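Histidine acid phosphatase (Hafnia alvei, PDB 4ARU) belongs to branch 2 of the histidine phosphatase superfamily, whose members are built around a mixed beta-sheet flanked by helices. Local coordinates at residues 28-31 with 32-36; 43-46 with 47-50; 122-125 with 126-129; 220-223 with 224-227; 358-361 with 362-366. All coordinates share one frame; numbering follows the deposited sequence.

Contact 1 of 5, residues 28-31 with 32-36; sequences TQTM and RDVTP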
loop_
_atom_site.group_PDB
_atom_site.type_symbol
_atom_site.label_atom_id
_atom_site.label_comp_id
_atom_site.label_asym_id
_atom_site.label_seq_id
_atom_site.Cartn_x
_atom_site.Cartn_y
_atom_site.Cartn_z
ATOM N N THR A 28 -18.807 -10.440 -3.499
ATOM C CA THR A 28 -20.085 -10.021 -3.987
ATOM C C THR A 28 -20.721 -11.079 -4.886
ATOM O O THR A 28 -20.059 -11.973 -5.386
ATOM C CB THR A 28 -19.979 -8.740 -4.811
ATOM O OG1 THR A 28 -19.424 -9.009 -6.099
ATOM C CG2 THR A 28 -19.162 -7.686 -4.116
ATOM N N GLN A 29 -21.990 -10.891 -5.197
ATOM C CA GLN A 29 -22.680 -11.852 -6.028
ATOM C C GLN A 29 -22.111 -11.784 -7.456
ATOM O O GLN A 29 -22.002 -12.806 -8.125
ATOM C CB GLN A 29 -24.189 -11.645 -6.033
ATOM C CG GLN A 29 -24.951 -12.784 -6.680
ATOM C CD GLN A 29 -24.754 -14.067 -5.912
ATOM O OE1 GLN A 29 -24.930 -14.103 -4.691
ATOM N NE2 GLN A 29 -24.383 -15.122 -6.608
ATOM N N THR A 30 -21.715 -10.608 -7.919
ATOM C CA THR A 30 -21.104 -10.514 -9.228
ATOM C C THR A 30 -19.819 -11.316 -9.257
ATOM O O THR A 30 -19.536 -11.996 -10.227
ATOM C CB THR A 30 -20.805 -9.044 -9.594
ATOM O OG1 THR A 30 -22.018 -8.300 -9.760
ATOM C CG2 THR A 30 -20.019 -8.963 -10.921
ATOM N N MET A 31 -18.996 -11.194 -8.219
ATOM C CA MET A 31 -17.753 -11.943 -8.143
ATOM C C MET A 31 -17.999 -13.459 -8.195
ATOM O O MET A 31 -17.228 -14.175 -8.832
ATOM C CB MET A 31 -16.982 -11.559 -6.880
ATOM C CG MET A 31 -16.479 -10.128 -6.925
ATOM S SD MET A 31 -15.946 -9.491 -5.305
ATOM C CE MET A 31 -14.525 -10.511 -4.980
ATOM N N ARG A 32 -19.046 -13.935 -7.534
ATOM C CA ARG A 32 -19.407 -15.332 -7.636
ATOM C C ARG A 32 -19.854 -15.667 -9.044
ATOM O O ARG A 32 -19.347 -16.626 -9.617
ATOM C CB ARG A 32 -20.445 -15.690 -6.591
ATOM C CG ARG A 32 -19.922 -15.405 -5.192
ATOM C CD ARG A 32 -20.658 -16.269 -4.181
ATOM N NE ARG A 32 -20.288 -15.966 -2.811
ATOM C CZ ARG A 32 -19.327 -16.590 -2.134
ATOM N NH1 ARG A 32 -18.615 -17.563 -2.692
ATOM N NH2 ARG A 32 -19.047 -16.213 -0.901
ATOM N N ASP A 33 -20.709 -14.817 -9.623
ATOM C CA ASP A 33 -21.399 -15.131 -10.873
ATOM C C ASP A 33 -20.487 -15.138 -12.092
ATOM O O ASP A 33 -20.876 -15.723 -13.081
ATOM C CB ASP A 33 -22.575 -14.179 -11.093
ATOM C CG ASP A 33 -23.745 -14.429 -10.134
ATOM O OD1 ASP A 33 -23.752 -15.475 -9.441
ATOM O OD2 ASP A 33 -24.738 -13.621 -10.152
ATOM N N VAL A 34 -19.332 -14.488 -12.044
ATOM C CA VAL A 34 -18.489 -14.369 -13.273
ATOM C C VAL A 34 -17.601 -15.589 -13.489
ATOM O O VAL A 34 -16.795 -15.635 -14.443
ATOM C CB VAL A 34 -17.631 -13.085 -13.289
ATOM C CG1 VAL A 34 -18.500 -11.848 -13.424
ATOM C CG2 VAL A 34 -16.749 -12.982 -12.080
ATOM N N THR A 35 -17.752 -16.587 -12.645
ATOM C CA THR A 35 -17.072 -17.874 -12.826
ATOM C C THR A 35 -17.985 -19.038 -12.485
ATOM O O THR A 35 -18.743 -18.953 -11.536
ATOM C CB THR A 35 -15.789 -17.981 -11.979
ATOM O OG1 THR A 35 -15.185 -19.260 -12.184
ATOM C CG2 THR A 35 -16.053 -17.848 -10.484
ATOM N N PRO A 36 -17.935 -20.133 -13.252
ATOM C CA PRO A 36 -18.656 -21.350 -12.836
ATOM C C PRO A 36 -18.000 -22.044 -11.653
ATOM O O PRO A 36 -18.607 -22.972 -11.064
ATOM C CB PRO A 36 -18.531 -22.254 -14.067
ATOM C CG PRO A 36 -17.232 -21.815 -14.693
ATOM C CD PRO A 36 -17.233 -20.335 -14.537
#
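The amide of Q29 and the carboxylate of D33 are turned 48° against each other; the bond between them leaves the amide in its plane and meets the carboxylate from above. Q29 NE2 is the donor and D33 OD1 the acceptor, at 2.9 Å. With CG anti to the backbone N (chi1 -169°), the bend at chi2 directs the glutamine forward along the helix, toward D33, and its CG lies 3.6 Å from D33 OD2. The backbone ties the same two residues, D33 N donating to Q29 O at 2.8 Å. At the start of helix 29-33, T28 is the N-cap: M31 N bonds T28 OG1 at 3.1 Å, and a weak bond from T28 N to M31 SD accompanies this capping box. R32 N closes the first turn on T28 O. Near the other end, V34 CG1 lies 4.1 Å from T30 CG2. M31 turns inward to helix 213-229, while D33 also meets helix 178-182 through Q182. The neutral amide probably offsets part of the aspartate charge on the outer side of this short helix, and its inner side is held by apolar packing of M31.

Contact 2 of 5, residues 43-46 with 47-50; sequences PVKL and GYIT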
loop_
_atom_site.group_PDB
_atom_site.type_symbol
_atom_site.label_atom_id
_atom_site.label_comp_id
_atom_site.label_asym_id
_atom_site.label_seq_id
_atom_site.Cartn_x
_atom_site.Cartn_y
_atom_site.Cartn_z
ATOM N N PRO A 43 -9.709 -19.087 5.933
ATOM C CA PRO A 43 -9.777 -19.617 7.294
ATOM C C PRO A 43 -10.073 -18.550 8.352
ATOM O O PRO A 43 -10.006 -18.850 9.545
ATOM C CB PRO A 43 -8.386 -20.190 7.497
ATOM C CG PRO A 43 -7.542 -19.257 6.731
ATOM C CD PRO A 43 -8.315 -18.970 5.473
ATOM N N VAL A 44 -10.456 -17.353 7.904
ATOM C CA VAL A 44 -10.823 -16.265 8.781
ATOM C C VAL A 44 -11.971 -15.524 8.111
ATOM O O VAL A 44 -12.252 -15.699 6.936
ATOM C CB VAL A 44 -9.661 -15.258 8.971
ATOM C CG1 VAL A 44 -8.472 -15.911 9.665
ATOM C CG2 VAL A 44 -9.217 -14.635 7.666
ATOM N N LYS A 45 -12.596 -14.685 8.911
ATOM C CA LYS A 45 -13.632 -13.788 8.452
ATOM C C LYS A 45 -13.163 -12.942 7.294
ATOM O O LYS A 45 -12.009 -12.533 7.220
ATOM C CB LYS A 45 -14.011 -12.907 9.627
ATOM C CG LYS A 45 -15.183 -11.973 9.382
ATOM C CD LYS A 45 -15.520 -11.222 10.623
ATOM C CE LYS A 45 -16.601 -10.197 10.320
ATOM N NZ LYS A 45 -16.912 -9.471 11.548
ATOM N N LEU A 46 -14.078 -12.618 6.404
ATOM C CA LEU A 46 -13.748 -11.738 5.334
ATOM C C LEU A 46 -13.113 -10.463 5.833
ATOM O O LEU A 46 -13.545 -9.883 6.825
ATOM C CB LEU A 46 -14.954 -11.425 4.494
ATOM C CG LEU A 46 -15.521 -12.594 3.688
ATOM C CD1 LEU A 46 -16.641 -12.051 2.830
ATOM C CD2 LEU A 46 -14.526 -13.336 2.785
ATOM N N GLY A 47 -12.044 -10.028 5.165
ATOM C CA GLY A 47 -11.317 -8.863 5.552
ATOM C C GLY A 47 -10.327 -8.987 6.686
ATOM O O GLY A 47 -9.579 -8.029 6.927
ATOM N N TYR A 48 -10.296 -10.122 7.358
ATOM C CA TYR A 48 -9.313 -10.288 8.435
ATOM C C TYR A 48 -7.958 -10.691 7.874
ATOM O O TYR A 48 -7.856 -11.394 6.875
ATOM C CB TYR A 48 -9.781 -11.359 9.434
ATOM C CG TYR A 48 -10.761 -10.889 10.498
ATOM C CD1 TYR A 48 -11.446 -9.676 10.399
ATOM C CD2 TYR A 48 -10.935 -11.626 11.640
ATOM C CE1 TYR A 48 -12.350 -9.275 11.386
ATOM C CE2 TYR A 48 -11.836 -11.245 12.625
ATOM C CZ TYR A 48 -12.545 -10.057 12.501
ATOM O OH TYR A 48 -13.437 -9.678 13.519
ATOM N N ILE A 49 -6.894 -10.284 8.543
ATOM C CA ILE A 49 -5.577 -10.859 8.291
ATOM C C ILE A 49 -5.607 -12.301 8.747
ATOM O O ILE A 49 -6.299 -12.658 9.699
ATOM C CB ILE A 49 -4.477 -10.092 9.040
ATOM C CG1 ILE A 49 -3.077 -10.489 8.563
ATOM C CG2 ILE A 49 -4.577 -10.277 10.525
ATOM C CD1 ILE A 49 -1.995 -9.527 9.063
ATOM N N THR A 50 -4.943 -13.194 8.035
ATOM C CA THR A 50 -4.830 -14.607 8.449
ATOM C C THR A 50 -3.620 -14.829 9.341
ATOM O O THR A 50 -2.672 -14.003 9.356
ATOM C CB THR A 50 -4.639 -15.571 7.230
ATOM O OG1 THR A 50 -3.391 -15.254 6.570
ATOM C CG2 THR A 50 -5.780 -15.394 6.251
#
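K45 has CG anti to its backbone N (chi1 -175°) and stays extended to NZ, while Y48 carries its ring anti to the carbonyl carbon; together these settings bring the lysine chain over one face of the tyrosine. K45 CB stands 3.9 Å from the centroid of the Y48 ring and 11° off its normal, a CH-pi contact over the centre. Farther out on the same chain, K45 CD reaches Y48 CZ at 3.7 Å, so the methylenes follow the ring toward its hydroxyl end. The backbone between these two residues makes a type II beta turn, K45 to Y48, closed by Y48 N donating to K45 O at 3.0 Å. G47 takes the positive phi of the turn (80°), where a side chain would collide with L46 O. V44 fills the inside of the bend: its CG2 packs on Y48 CB at 3.8 Å and equally close on T50 CG2. T50 OG1 has its partners beyond the turn, Q230 and the backbone N of G53. The turn leads directly into helix 51-70, with T50 as its N-cap; I49 rests on K97 and T98 of helix 93-106, and G47 O is bonded by R94 of that helix.

Contact 3 of 5, residues 122-125 with 126-129; sequences QADP and LFHP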
loop_
_atom_site.group_PDB
_atom_site.type_symbol
_atom_site.label_atom_id
_atom_site.label_comp_id
_atom_site.label_asym_id
_atom_site.label_seq_id
_atom_site.Cartn_x
_atom_site.Cartn_y
_atom_site.Cartn_z
ATOM N N GLN A 122 -15.366 3.841 13.802
ATOM C CA GLN A 122 -15.420 5.050 12.993
ATOM C C GLN A 122 -14.081 5.135 12.286
ATOM O O GLN A 122 -13.070 4.642 12.777
ATOM C CB GLN A 122 -15.582 6.293 13.842
ATOM C CG GLN A 122 -16.835 6.328 14.694
ATOM C CD GLN A 122 -16.991 7.670 15.346
ATOM O OE1 GLN A 122 -16.009 8.292 15.767
ATOM N NE2 GLN A 122 -18.219 8.134 15.429
ATOM N N ALA A 123 -14.067 5.778 11.127
ATOM C CA ALA A 123 -12.848 6.031 10.384
ATOM C C ALA A 123 -11.831 6.820 11.216
ATOM O O ALA A 123 -12.177 7.664 11.990
ATOM C CB ALA A 123 -13.165 6.787 9.103
ATOM N N ASP A 124 -10.561 6.489 10.988
ATOM C CA ASP A 124 -9.429 7.255 11.489
ATOM C C ASP A 124 -9.094 8.266 10.403
ATOM O O ASP A 124 -8.721 7.841 9.321
ATOM C CB ASP A 124 -8.267 6.308 11.856
ATOM C CG ASP A 124 -7.021 7.032 12.320
ATOM O OD1 ASP A 124 -6.952 8.278 12.169
ATOM O OD2 ASP A 124 -6.130 6.338 12.873
ATOM N N PRO A 125 -9.248 9.571 10.712
ATOM C CA PRO A 125 -8.999 10.566 9.660
ATOM C C PRO A 125 -7.576 10.639 9.157
ATOM O O PRO A 125 -7.307 11.226 8.085
ATOM C CB PRO A 125 -9.373 11.858 10.325
ATOM C CG PRO A 125 -8.979 11.634 11.752
ATOM C CD PRO A 125 -9.515 10.244 11.992
ATOM N N LEU A 126 -6.627 10.010 9.852
ATOM C CA LEU A 126 -5.281 9.933 9.318
ATOM C C LEU A 126 -5.237 9.054 8.080
ATOM O O LEU A 126 -4.500 9.365 7.132
ATOM C CB LEU A 126 -4.317 9.330 10.331
ATOM C CG LEU A 126 -2.860 9.247 9.917
ATOM C CD1 LEU A 126 -2.225 10.610 9.677
ATOM C CD2 LEU A 126 -2.093 8.518 10.991
ATOM N N PHE A 127 -6.031 7.993 8.068
ATOM C CA PHE A 127 -6.056 7.043 6.972
ATOM C C PHE A 127 -7.153 7.340 5.950
ATOM O O PHE A 127 -6.944 7.017 4.747
ATOM C CB PHE A 127 -6.248 5.611 7.468
ATOM C CG PHE A 127 -5.073 5.115 8.306
ATOM C CD1 PHE A 127 -3.946 4.589 7.706
ATOM C CD2 PHE A 127 -5.102 5.190 9.693
ATOM C CE1 PHE A 127 -2.872 4.193 8.446
ATOM C CE2 PHE A 127 -4.037 4.758 10.463
ATOM C CZ PHE A 127 -2.923 4.236 9.826
ATOM N N HIS A 128 -8.281 7.865 6.415
ATOM C CA HIS A 128 -9.472 8.068 5.604
ATOM C C HIS A 128 -10.119 9.417 5.919
ATOM O O HIS A 128 -11.234 9.508 6.494
ATOM C CB HIS A 128 -10.469 6.933 5.791
ATOM C CG HIS A 128 -9.948 5.620 5.345
ATOM N ND1 HIS A 128 -9.462 4.672 6.227
ATOM C CD2 HIS A 128 -9.752 5.113 4.109
ATOM C CE1 HIS A 128 -9.059 3.617 5.553
ATOM N NE2 HIS A 128 -9.222 3.854 4.264
ATOM N N PRO A 129 -9.417 10.522 5.554
ATOM C CA PRO A 129 -9.915 11.845 5.893
ATOM C C PRO A 129 -11.242 12.187 5.205
ATOM O O PRO A 129 -12.083 12.907 5.755
ATOM C CB PRO A 129 -8.804 12.790 5.428
ATOM C CG PRO A 129 -7.976 11.995 4.510
ATOM C CD PRO A 129 -8.068 10.578 4.933
HETATM O O HOH W 1 -9.926 4.482 9.032
#
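From D124 to P129 the backbone bends tightly, and one carbonyl, D124 O, accepts both H128 N at 2.9 Å and F127 N at 3.0 Å. The two donors approach differently: H128 N lies in the carbonyl plane, whereas F127 N stands above it, 47° out. The side chain of D124 holds the same bend from another direction. Its CG is anti to the backbone N (chi1 177°), which carries the carboxylate forward past P125, and OD1 accepts L126 N at 2.9 Å from above the carboxylate plane. OD2 meets the edge of the F127 ring, 3.5 Å from CD2, with carboxylate and ring nearly perpendicular at 86°; W88 NE1 gives this oxygen a hydrogen bond. Thus both oxygens of the buried carboxylate are satisfied by N-H groups. A water joins D124 N, from which it accepts at 2.9 Å, to H128 ND1 at 2.8 Å; lying in the imidazole plane, it helps fix the rotation of that ring. P125 O packs against P129 CD at 3.3 Å. L126 leaves the bend for P273 and L274 of helix 264-282. The D124 carboxylate bonded to the N-H two residues on has the form of an Asx turn, overlapping the backbone turn closed on D124 O that places H128 beside H306 and near a bound L(+)-tartaric acid, consistent with the edge of a pocket.

Contact 4 of 5, residues 220-223 with 224-227; sequences LAEI and FLLE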
loop_
_atom_site.group_PDB
_atom_site.type_symbol
_atom_site.label_atom_id
_atom_site.label_comp_id
_atom_site.label_asym_id
_atom_site.label_seq_id
_atom_site.Cartn_x
_atom_site.Cartn_y
_atom_site.Cartn_z
ATOM N N LEU A 220 -10.277 -9.134 -8.601
ATOM C CA LEU A 220 -10.096 -10.574 -8.737
ATOM C C LEU A 220 -8.624 -10.874 -8.789
ATOM O O LEU A 220 -8.171 -11.888 -8.183
ATOM C CB LEU A 220 -10.839 -11.110 -9.925
ATOM C CG LEU A 220 -12.356 -10.807 -9.914
ATOM C CD1 LEU A 220 -12.998 -11.398 -11.153
ATOM C CD2 LEU A 220 -13.002 -11.261 -8.610
ATOM N N ALA A 221 -7.862 -10.093 -9.557
ATOM C CA ALA A 221 -6.440 -10.363 -9.677
ATOM C C ALA A 221 -5.723 -10.281 -8.339
ATOM O O ALA A 221 -4.869 -11.119 -8.045
ATOM C CB ALA A 221 -5.779 -9.392 -10.660
ATOM N N GLU A 222 -6.090 -9.294 -7.539
ATOM C CA GLU A 222 -5.527 -9.190 -6.206
ATOM C C GLU A 222 -5.938 -10.377 -5.320
ATOM O O GLU A 222 -5.114 -10.889 -4.520
ATOM C CB GLU A 222 -5.901 -7.826 -5.588
ATOM C CG GLU A 222 -5.461 -7.641 -4.172
ATOM C CD GLU A 222 -3.969 -7.440 -3.988
ATOM O OE1 GLU A 222 -3.236 -7.133 -4.988
ATOM O OE2 GLU A 222 -3.505 -7.596 -2.837
ATOM N N ILE A 223 -7.171 -10.842 -5.460
ATOM C CA ILE A 223 -7.582 -12.017 -4.688
ATOM C C ILE A 223 -6.716 -13.233 -5.063
ATOM O O ILE A 223 -6.302 -14.003 -4.192
ATOM C CB ILE A 223 -9.098 -12.307 -4.804
ATOM C CG1 ILE A 223 -9.833 -11.163 -4.089
ATOM C CG2 ILE A 223 -9.413 -13.722 -4.309
ATOM C CD1 ILE A 223 -11.313 -11.146 -4.352
ATOM N N PHE A 224 -6.431 -13.453 -6.354
ATOM C CA PHE A 224 -5.586 -14.565 -6.728
ATOM C C PHE A 224 -4.199 -14.418 -6.102
ATOM O O PHE A 224 -3.643 -15.389 -5.616
ATOM C CB PHE A 224 -5.452 -14.659 -8.248
ATOM C CG PHE A 224 -6.753 -14.877 -8.984
ATOM C CD1 PHE A 224 -7.818 -15.586 -8.455
ATOM C CD2 PHE A 224 -6.885 -14.389 -10.257
ATOM C CE1 PHE A 224 -8.992 -15.782 -9.177
ATOM C CE2 PHE A 224 -8.063 -14.583 -10.995
ATOM C CZ PHE A 224 -9.108 -15.266 -10.455
ATOM N N LEU A 225 -3.652 -13.208 -6.120
ATOM C CA LEU A 225 -2.343 -12.992 -5.529
ATOM C C LEU A 225 -2.391 -13.319 -4.024
ATOM O O LEU A 225 -1.457 -13.895 -3.463
ATOM C CB LEU A 225 -1.936 -11.545 -5.731
ATOM C CG LEU A 225 -0.503 -11.259 -5.241
ATOM C CD1 LEU A 225 0.234 -10.510 -6.308
ATOM C CD2 LEU A 225 -0.440 -10.548 -3.920
ATOM N N LEU A 226 -3.471 -12.895 -3.384
ATOM C CA LEU A 226 -3.657 -13.194 -1.961
ATOM C C LEU A 226 -3.755 -14.688 -1.696
ATOM O O LEU A 226 -3.158 -15.187 -0.761
ATOM C CB LEU A 226 -4.840 -12.453 -1.347
ATOM C CG LEU A 226 -4.720 -10.935 -1.270
ATOM C CD1 LEU A 226 -6.047 -10.218 -0.946
ATOM C CD2 LEU A 226 -3.696 -10.567 -0.225
ATOM N N GLU A 227 -4.471 -15.414 -2.551
ATOM C CA GLU A 227 -4.581 -16.863 -2.409
ATOM C C GLU A 227 -3.178 -17.499 -2.470
ATOM O O GLU A 227 -2.837 -18.393 -1.726
ATOM C CB GLU A 227 -5.401 -17.465 -3.536
ATOM C CG GLU A 227 -6.902 -17.122 -3.491
ATOM C CD GLU A 227 -7.653 -17.603 -4.713
ATOM O OE1 GLU A 227 -6.991 -18.119 -5.629
ATOM O OE2 GLU A 227 -8.905 -17.492 -4.750
#
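F224 opens the second half with its ring laid over a backbone carbonyl of the preceding turn: L220 O sits 3.4 Å above the ring plane, offset toward the rim, while F224 N donates to that same oxygen at 3.0 Å. With CG anti to the carbonyl carbon (chi1 -61°), the ring is swung back toward L220. L225 follows, its N bonded to A221 O at 3.1 Å, and its side chain packs on Q326. L226 N then gives E222 O a 2.8 Å bond, and the leucine branch turns back so that CG lies 3.9 Å from E222 OE2. The bend of E222 at chi2 (72°) brings the carboxylate beside this apolar group; OE2 forms a salt bridge with R18, and OE1 comes close to the carboxylate of D328. E227 ends the series, N to I223 O at 2.8 Å, with OE2 set 3.8 Å from I223 CG2 and OE1 taking a hydrogen bond from A236 N. All eight residues are buried. Within helix 213-229 this turn puts L220 and F224 against M168 of helix 162-172, A221 and F224 against helix 243-262, and L220 with I223 against helix 29-33.

Contact 5 of 5, residues 358-361 with 362-366; sequences TLAQ and LHDQA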
loop_
_atom_site.group_PDB
_atom_site.type_symbol
_atom_site.label_atom_id
_atom_site.label_comp_id
_atom_site.label_asym_id
_atom_site.label_seq_id
_atom_site.Cartn_x
_atom_site.Cartn_y
_atom_site.Cartn_z
ATOM N N THR A 358 8.853 -10.560 -2.293
ATOM C CA THR A 358 8.522 -11.074 -3.615
ATOM C C THR A 358 7.366 -12.032 -3.532
ATOM O O THR A 358 6.998 -12.538 -2.463
ATOM C CB THR A 358 9.696 -11.767 -4.304
ATOM O OG1 THR A 358 9.996 -12.987 -3.619
ATOM C CG2 THR A 358 10.919 -10.911 -4.387
ATOM N N LEU A 359 6.737 -12.291 -4.662
ATOM C CA LEU A 359 5.659 -13.249 -4.697
ATOM C C LEU A 359 6.093 -14.628 -4.166
ATOM O O LEU A 359 5.353 -15.256 -3.387
ATOM C CB LEU A 359 5.041 -13.370 -6.114
ATOM C CG LEU A 359 3.661 -14.058 -6.166
ATOM C CD1 LEU A 359 2.623 -13.444 -5.244
ATOM C CD2 LEU A 359 3.206 -14.085 -7.640
ATOM N N ALA A 360 7.305 -15.029 -4.542
ATOM C CA ALA A 360 7.897 -16.285 -4.058
ATOM C C ALA A 360 8.154 -16.238 -2.538
ATOM O O ALA A 360 7.935 -17.235 -1.838
ATOM C CB ALA A 360 9.193 -16.571 -4.767
ATOM N N GLN A 361 8.660 -15.101 -2.051
ATOM C CA GLN A 361 8.931 -14.985 -0.625
ATOM C C GLN A 361 7.664 -15.118 0.183
ATOM O O GLN A 361 7.686 -15.679 1.310
ATOM C CB GLN A 361 9.633 -13.680 -0.305
ATOM C CG GLN A 361 11.106 -13.718 -0.701
ATOM C CD GLN A 361 11.799 -12.367 -0.608
ATOM O OE1 GLN A 361 11.211 -11.324 -0.814
ATOM N NE2 GLN A 361 13.107 -12.390 -0.282
ATOM N N LEU A 362 6.562 -14.580 -0.326
ATOM C CA LEU A 362 5.277 -14.739 0.312
ATOM C C LEU A 362 4.831 -16.206 0.247
ATOM O O LEU A 362 4.443 -16.821 1.248
ATOM C CB LEU A 362 4.204 -13.849 -0.335
ATOM C CG LEU A 362 4.401 -12.362 -0.170
ATOM C CD1 LEU A 362 3.460 -11.597 -1.114
ATOM C CD2 LEU A 362 4.242 -11.846 1.264
ATOM N N HIS A 363 4.835 -16.779 -0.951
ATOM C CA HIS A 363 4.331 -18.118 -1.155
ATOM C C HIS A 363 5.113 -19.189 -0.374
ATOM O O HIS A 363 4.530 -20.131 0.159
ATOM C CB HIS A 363 4.388 -18.455 -2.643
ATOM C CG HIS A 363 3.752 -19.754 -3.021
ATOM N ND1 HIS A 363 2.396 -20.014 -2.918
ATOM C CD2 HIS A 363 4.296 -20.850 -3.574
ATOM C CE1 HIS A 363 2.154 -21.240 -3.349
ATOM N NE2 HIS A 363 3.293 -21.775 -3.744
ATOM N N ASP A 364 6.431 -18.992 -0.302
ATOM C CA ASP A 364 7.314 -19.900 0.388
ATOM C C ASP A 364 7.529 -19.549 1.879
ATOM O O ASP A 364 8.241 -20.273 2.573
ATOM C CB ASP A 364 8.661 -19.923 -0.342
ATOM C CG ASP A 364 8.582 -20.546 -1.734
ATOM O OD1 ASP A 364 7.643 -21.297 -2.032
ATOM O OD2 ASP A 364 9.536 -20.310 -2.528
ATOM N N GLN A 365 7.010 -18.406 2.306
ATOM C CA GLN A 365 7.243 -17.905 3.679
ATOM C C GLN A 365 8.745 -17.859 4.002
ATOM O O GLN A 365 9.225 -18.374 5.033
ATOM C CB GLN A 365 6.513 -18.714 4.716
ATOM C CG GLN A 365 5.033 -18.868 4.449
ATOM C CD GLN A 365 4.330 -19.532 5.594
ATOM O OE1 GLN A 365 3.802 -18.850 6.488
ATOM N NE2 GLN A 365 4.358 -20.871 5.609
ATOM N N ALA A 366 9.497 -17.262 3.083
ATOM C CA ALA A 366 10.927 -17.248 3.175
ATOM C C ALA A 366 11.413 -16.437 4.355
ATOM O O ALA A 366 11.008 -15.281 4.503
ATOM C CB ALA A 366 11.531 -16.697 1.878
HETATM O O HOH W 2 8.917 -13.864 3.371
#
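Q361 and A366 meet through their aliphatic parts, Q361 CG lying 4.0 Å from A366 CB where the chain returns past the helix. The far end of the same glutamine turns to T358 at the head of helix 359-363, each side chain serving the other's backbone N. Q361 N donates to T358 OG1 at 3.0 Å, and T358 N donates to Q361 OE1 at 2.9 Å, tilted 17° from the plane of the amide carbonyl. The glutamine reaches back because its CG is anti to the carbonyl carbon (chi1 -76°) and the chain beyond is extended; NE2, at the other corner of the amide, bonds P373 O. This holds the amide at both ends. L362 points to another side of the helix, its CG 3.5 Å from T358 O, and packs on L56 of helix 51-70. H363 leads away from the first turn: its ring stacks on that of H228, and ND1 bonds H228 O. Q361 O accepts A366 N at 3.0 Å, on a lone pair in the carbonyl plane, and Q365 N bonds L362 O at 3.2 Å. A water donates to Q361 O and to A366 O, at 3.0 and 2.8 Å, bridging the two. With these two backbone bonds and Q365 at positive phi (53°), the short helix is bounded by two classic signals, a capping box at its start and a Schellman motif at its end.

In the fold
From the N terminus the five contacts follow in series, none nesting or crossing, each local, contact 4 within a continuous helix and the others at turns or short helices. Contact 1 forms the short helix 29-33 and contact 2 the bend that leads into helix 51-70; their nearest atoms are about 6 Å apart. Contact 3 turns the chain between strand 115-116 and helix 139-150, well apart from the others. Contact 4, in the middle of helix 213-229, touches two of them: M31 CE of contact 1 meets I223 CD1 at 3.3 Å, and L359 CD1 of contact 5 meets L225 CG at 3.8 Å. Helix 213-229 thereby joins helices 29-33 and 359-363, whose contact centres lie 28 Å apart.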